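Local coordinates for methylated RNA-binding protein 1 (Saccharomyces cerevisiae S288c, PDB 4RCM) that recognises and binds RNA carrying N6-methyladenosine through this YTH domain, destabilising PHO4 mRNA and thereby regulating phosphate metabolism, at residues A[141-144]-A[145-148]; A[65-68]-A[69-72]. One frame throughout, in Å; residues are numbered along the deposited sequence.

Interaction 1: A[141-144]-A[145-148]; sequences YSIG and ISII
I145 meets Y141 one helical turn back, in both backbone and side chain. Its amide N donates to Y141 O at 2.8 Å. Its CG1 methylene also sits over one face of the Y141 ring, 3.9 Å from the centroid and 16° off the ring normal, which defines a CH-pi contact; CD1 continues toward the hydroxyl end. The ring comes under I145 because Y141 CG is anti to its backbone N (chi1 -178°). Y141 OH is bonded to the carbonyl of I12, so the phenol is fixed at its far end as well. S146 then donates twice to this preceding turn. Its N reaches S142 O at 3.1 Å, while in the conformer given OG, turned back between its own N and carbonyl carbon (chi1 69°), donates to I143 O at 2.7 Å. The i to i+4 bonds identify an alpha-helix, the 141-151 helix near the end of the YTH domain, and the serine hydroxyl adds an i to i+3 bond of the kind common inside helices. In that conformer I143 O has two donors, the second being I147 N at 2.9 Å. I147 also brings its CD1 methyl to I143 CG2 at 3.7 Å, a contact of branch ends, on the side of the helix where both residues touch F120. I148 completes the run: its N bonds to G144 O, and its CG1 lies 3.3 Å from that same oxygen, while its side chain packs on F18 and F64 of the central sheet.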
ATOM      1  N   TYR A 141      -1.248   6.263  12.617  1.00 12.39           N
ATOM      2  CA  TYR A 141      -1.011   4.904  13.082  1.00 12.16           C
ATOM      3  C   TYR A 141      -2.272   4.157  13.506  1.00 11.93           C
ATOM      4  O   TYR A 141      -2.598   3.066  12.972  1.00  9.33           O
ATOM      5  CB  TYR A 141      -0.016   4.975  14.241  1.00 13.21           C
ATOM      6  CG  TYR A 141       0.361   3.660  14.809  1.00 12.71           C
ATOM      7  CD1 TYR A 141       1.306   2.831  14.191  1.00 12.07           C
ATOM      8  CD2 TYR A 141      -0.219   3.229  15.990  1.00 12.71           C
ATOM      9  CE1 TYR A 141       1.652   1.593  14.759  1.00 13.16           C
ATOM     10  CE2 TYR A 141       0.123   2.019  16.567  1.00 13.12           C
ATOM     11  CZ  TYR A 141       1.048   1.197  15.965  1.00 11.86           C
ATOM     12  OH  TYR A 141       1.278  -0.004  16.577  1.00 11.73           O
ATOM     13  N   SER A 142      -3.016   4.761  14.430  1.00 11.86           N
ATOM     14  CA  SER A 142      -4.201   4.070  14.970  0.50 10.79           C
ATOM     15  C   SER A 142      -5.252   3.692  13.913  1.00 11.50           C
ATOM     16  O   SER A 142      -5.813   2.577  13.992  1.00 10.85           O
ATOM     17  CB  SER A 142      -4.826   4.830  16.152  0.50 10.49           C
ATOM     18  OG  SER A 142      -5.228   6.129  15.798  0.50  9.28           O
ATOM     19  N   ILE A 143      -5.525   4.572  12.951  1.00 11.84           N
ATOM     20  CA  ILE A 143      -6.455   4.276  11.857  1.00 11.63           C
ATOM     21  C   ILE A 143      -5.838   3.164  10.994  1.00 10.08           C
ATOM     22  O   ILE A 143      -6.515   2.193  10.605  1.00  8.06           O
ATOM     23  CB  ILE A 143      -6.700   5.499  10.910  1.00 15.11           C
ATOM     24  CG1 ILE A 143      -7.104   6.788  11.665  1.00 18.42           C
ATOM     25  CG2 ILE A 143      -7.754   5.164   9.862  1.00 13.87           C
ATOM     26  CD1 ILE A 143      -8.283   6.619  12.530  1.00 20.84           C
ATOM     27  N   GLY A 144      -4.551   3.290  10.663  1.00  8.42           N
ATOM     28  CA  GLY A 144      -3.918   2.249   9.874  1.00  8.06           C
ATOM     29  C   GLY A 144      -4.014   0.866  10.473  1.00  7.44           C
ATOM     30  O   GLY A 144      -4.287  -0.129   9.765  1.00  7.87           O
ATOM     31  N   ILE A 145      -3.826   0.793  11.791  1.00  7.82           N
ATOM     32  CA  ILE A 145      -3.884  -0.476  12.479  1.00  8.40           C
ATOM     33  C   ILE A 145      -5.290  -1.041  12.362  1.00  8.58           C
ATOM     34  O   ILE A 145      -5.510  -2.261  12.108  1.00  8.15           O
ATOM     35  CB  ILE A 145      -3.498  -0.335  13.991  1.00  8.43           C
ATOM     36  CG1 ILE A 145      -1.996  -0.092  14.145  1.00  8.69           C
ATOM     37  CG2 ILE A 145      -3.923  -1.555  14.764  1.00  8.71           C
ATOM     38  CD1 ILE A 145      -1.121  -1.270  13.736  1.00  9.05           C
ATOM     39  N   SER A 146      -6.276  -0.195  12.573  1.00  9.74           N
ATOM     40  CA  SER A 146      -7.671  -0.700  12.478  0.70  9.75           C
ATOM     41  C   SER A 146      -7.974  -1.183  11.046  1.00 10.23           C
ATOM     42  O   SER A 146      -8.676  -2.175  10.865  1.00 10.36           O
ATOM     43  CB  SER A 146      -8.675   0.361  12.938  0.70 10.87           C
ATOM     44  OG  SER A 146      -8.723   1.428  12.017  0.70 11.45           O
ATOM     45  N   ILE A 147      -7.435  -0.517  10.018  1.00  9.89           N
ATOM     46  CA  ILE A 147      -7.626  -0.997   8.649  1.00 10.08           C
ATOM     47  C   ILE A 147      -6.878  -2.340   8.401  1.00 10.15           C
ATOM     48  O   ILE A 147      -7.422  -3.249   7.780  1.00  8.47           O
ATOM     49  CB  ILE A 147      -7.333   0.074   7.580  1.00 10.99           C
ATOM     50  CG1 ILE A 147      -8.267   1.281   7.754  1.00 11.37           C
ATOM     51  CG2 ILE A 147      -7.640  -0.481   6.184  1.00 11.46           C
ATOM     52  CD1 ILE A 147      -7.726   2.571   7.175  1.00 12.59           C
ATOM     53  N   ILE A 148      -5.650  -2.481   8.903  1.00  9.72           N
ATOM     54  CA  ILE A 148      -4.954  -3.781   8.801  1.00  9.59           C
ATOM     55  C   ILE A 148      -5.832  -4.876   9.377  1.00 10.08           C
ATOM     56  O   ILE A 148      -5.931  -5.944   8.780  1.00  9.96           O
ATOM     57  CB  ILE A 148      -3.586  -3.793   9.515  1.00  9.62           C
ATOM     58  CG1 ILE A 148      -2.629  -2.860   8.797  1.00 10.10           C
ATOM     59  CG2 ILE A 148      -2.992  -5.183   9.544  1.00 10.02           C
ATOM     60  CD1 ILE A 148      -2.224  -3.348   7.395  1.00 10.88           C
TER

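Interaction 2: A[65-68]-A[69-72]; sequences FSIN and TSGR
The backbone of 65-68 reverses into 69-72, with end-to-end directions 152° apart, and I67 N closes the turn by donating to R72 O at 2.9 Å. This is a tight beta-hairpin connection between strands 61-67 and 72-79 of the YTH domain's central sheet. At the bend S70 N bonds to N68 O, and T69 and G71 both adopt positive phi (71° and 66°). N68, at this bend, is assigned to the m6A nucleotide site by similarity. I67 O takes a weak bond from G71 N and a second from S70 OG at 3.1 Å, the hydroxyl standing above the carbonyl plane. S70 OG also lies against the I67 side chain, 3.4 Å from I67 CB and CG2. S66 OG reaches R72 O at 3.3 Å, likewise from above the plane, so this carbonyl has two donors; the same hydroxyl is bonded to K22 NZ, and K22 belongs to the m6A nucleotide site. An alanine in place of S66 would probably cost R72 O its hydroxyl donor, with the I67 amide remaining, and leave the K22 ammonium without this partner. I67 and R72 run alongside each other on one face of the sheet, while the guanidinium, salt-bridged to D111, leads away. Their aliphatic parts approach at I67 CD1 and R72 CD, 4.1 Å apart.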
ATOM      1  N   PHE A  65      -2.417  -0.366  -0.997  1.00  9.03           N
ATOM      2  CA  PHE A  65      -2.644  -0.251  -2.447  1.00  9.62           C
ATOM      3  C   PHE A  65      -4.092  -0.110  -2.907  1.00 11.55           C
ATOM      4  O   PHE A  65      -4.952  -0.969  -2.671  1.00 10.56           O
ATOM      5  CB  PHE A  65      -2.010  -1.402  -3.140  1.00  9.26           C
ATOM      6  CG  PHE A  65      -0.564  -1.185  -3.403  1.00  9.07           C
ATOM      7  CD1 PHE A  65       0.388  -1.390  -2.416  1.00  9.44           C
ATOM      8  CD2 PHE A  65      -0.162  -0.787  -4.653  1.00  9.83           C
ATOM      9  CE1 PHE A  65       1.759  -1.187  -2.704  1.00 10.30           C
ATOM     10  CE2 PHE A  65       1.180  -0.617  -4.944  1.00 10.09           C
ATOM     11  CZ  PHE A  65       2.126  -0.779  -3.963  1.00  9.66           C
ATOM     12  N   SER A  66      -4.313   0.940  -3.675  1.00 12.82           N
ATOM     13  CA  SER A  66      -5.625   1.196  -4.203  1.00 15.12           C
ATOM     14  C   SER A  66      -5.521   1.539  -5.706  1.00 15.33           C
ATOM     15  O   SER A  66      -4.509   2.087  -6.151  1.00 12.78           O
ATOM     16  CB  SER A  66      -6.189   2.379  -3.418  1.00 16.00           C
ATOM     17  OG  SER A  66      -7.567   2.525  -3.662  1.00 17.38           O
ATOM     18  N   ILE A  67      -6.555   1.216  -6.479  1.00 13.33           N
ATOM     19  CA  ILE A  67      -6.615   1.585  -7.928  1.00 13.64           C
ATOM     20  C   ILE A  67      -7.598   2.764  -8.122  1.00 13.83           C
ATOM     21  O   ILE A  67      -8.813   2.678  -7.742  1.00 15.66           O
ATOM     22  CB  ILE A  67      -7.036   0.365  -8.810  1.00 13.78           C
ATOM     23  CG1 ILE A  67      -5.996  -0.770  -8.627  1.00 13.68           C
ATOM     24  CG2 ILE A  67      -7.141   0.748 -10.281  1.00 14.33           C
ATOM     25  CD1 ILE A  67      -6.599  -2.142  -8.886  1.00 13.80           C
ATOM     26  N   ASN A  68      -7.097   3.827  -8.723  1.00 13.03           N
ATOM     27  CA  ASN A  68      -7.914   4.997  -9.027  0.50 12.17           C
ATOM     28  C   ASN A  68      -9.149   4.636  -9.859  1.00 13.31           C
ATOM     29  O   ASN A  68      -9.154   3.635 -10.628  1.00 10.60           O
ATOM     30  CB  ASN A  68      -7.101   6.097  -9.727  0.50 11.85           C
ATOM     31  CG  ASN A  68      -7.725   7.473  -9.550  0.50 11.22           C
ATOM     32  OD1 ASN A  68      -8.125   7.838  -8.439  0.50 11.38           O
ATOM     33  ND2 ASN A  68      -7.810   8.246 -10.635  0.50 10.87           N
ATOM     34  N   THR A  69     -10.223   5.415  -9.634  1.00 12.04           N
ATOM     35  CA  THR A  69     -11.494   5.320 -10.323  1.00 10.85           C
ATOM     36  C   THR A  69     -12.319   4.107  -9.967  1.00 12.58           C
ATOM     37  O   THR A  69     -13.482   4.270  -9.651  1.00 13.30           O
ATOM     38  CB  THR A  69     -11.332   5.398 -11.855  1.00 10.50           C
ATOM     39  OG1 THR A  69     -10.719   6.641 -12.201  1.00  9.36           O
ATOM     40  CG2 THR A  69     -12.678   5.301 -12.513  1.00 10.56           C
ATOM     41  N   SER A  70     -11.766   2.894 -10.058  1.00 12.56           N
ATOM     42  CA  SER A  70     -12.460   1.722  -9.497  1.00 13.70           C
ATOM     43  C   SER A  70     -12.586   1.880  -7.967  1.00 13.70           C
ATOM     44  O   SER A  70     -13.533   1.445  -7.382  1.00 12.36           O
ATOM     45  CB  SER A  70     -11.712   0.408  -9.786  1.00 14.29           C
ATOM     46  OG  SER A  70     -10.368   0.474  -9.267  1.00 13.12           O
ATOM     47  N   GLY A  71     -11.564   2.470  -7.354  1.00 13.37           N
ATOM     48  CA  GLY A  71     -11.461   2.550  -5.905  1.00 14.42           C
ATOM     49  C   GLY A  71     -11.284   1.189  -5.286  1.00 14.89           C
ATOM     50  O   GLY A  71     -11.677   0.965  -4.140  1.00 14.78           O
ATOM     51  N   ARG A  72     -10.704   0.256  -6.037  1.00 15.34           N
ATOM     52  CA  ARG A  72     -10.424  -1.046  -5.498  1.00 16.30           C
ATOM     53  C   ARG A  72      -9.274  -0.946  -4.497  1.00 16.68           C
ATOM     54  O   ARG A  72      -8.203  -0.441  -4.843  1.00 20.55           O
ATOM     55  CB  ARG A  72     -10.101  -1.969  -6.646  1.00 16.98           C
ATOM     56  CG  ARG A  72     -10.585  -3.384  -6.465  1.00 20.56           C
ATOM     57  CD  ARG A  72      -9.885  -4.250  -7.504  1.00 20.42           C
ATOM     58  NE  ARG A  72      -9.663  -5.604  -7.054  1.00 19.61           N
ATOM     59  CZ  ARG A  72      -9.529  -6.616  -7.890  1.00 18.84           C
ATOM     60  NH1 ARG A  72      -9.350  -7.839  -7.438  1.00 20.32           N
ATOM     61  NH2 ARG A  72      -9.568  -6.392  -9.200  1.00 17.46           N
TER

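From the N terminus, interaction 2 comes first: residues 65-72 close the short turn joining strand 61-67 to strand 72-79, neighbours in the mixed sheet, at the end that lies about 5 Å from the bound nucleic acid at nearest atoms. Interaction 1 follows in series, within helix 141-151, and closes one helical turn after another rather than a loop. The two neither nest nor cross; the centres of interactions 1 and 2 are about 19 Å apart, and the nearest atoms of interactions 1 and 2 about 9 Å apart. What connects them is the sheet: strand 61-67 runs into the hairpin, while its F64, with F18 of strand 17-23, receives side chains from the helix.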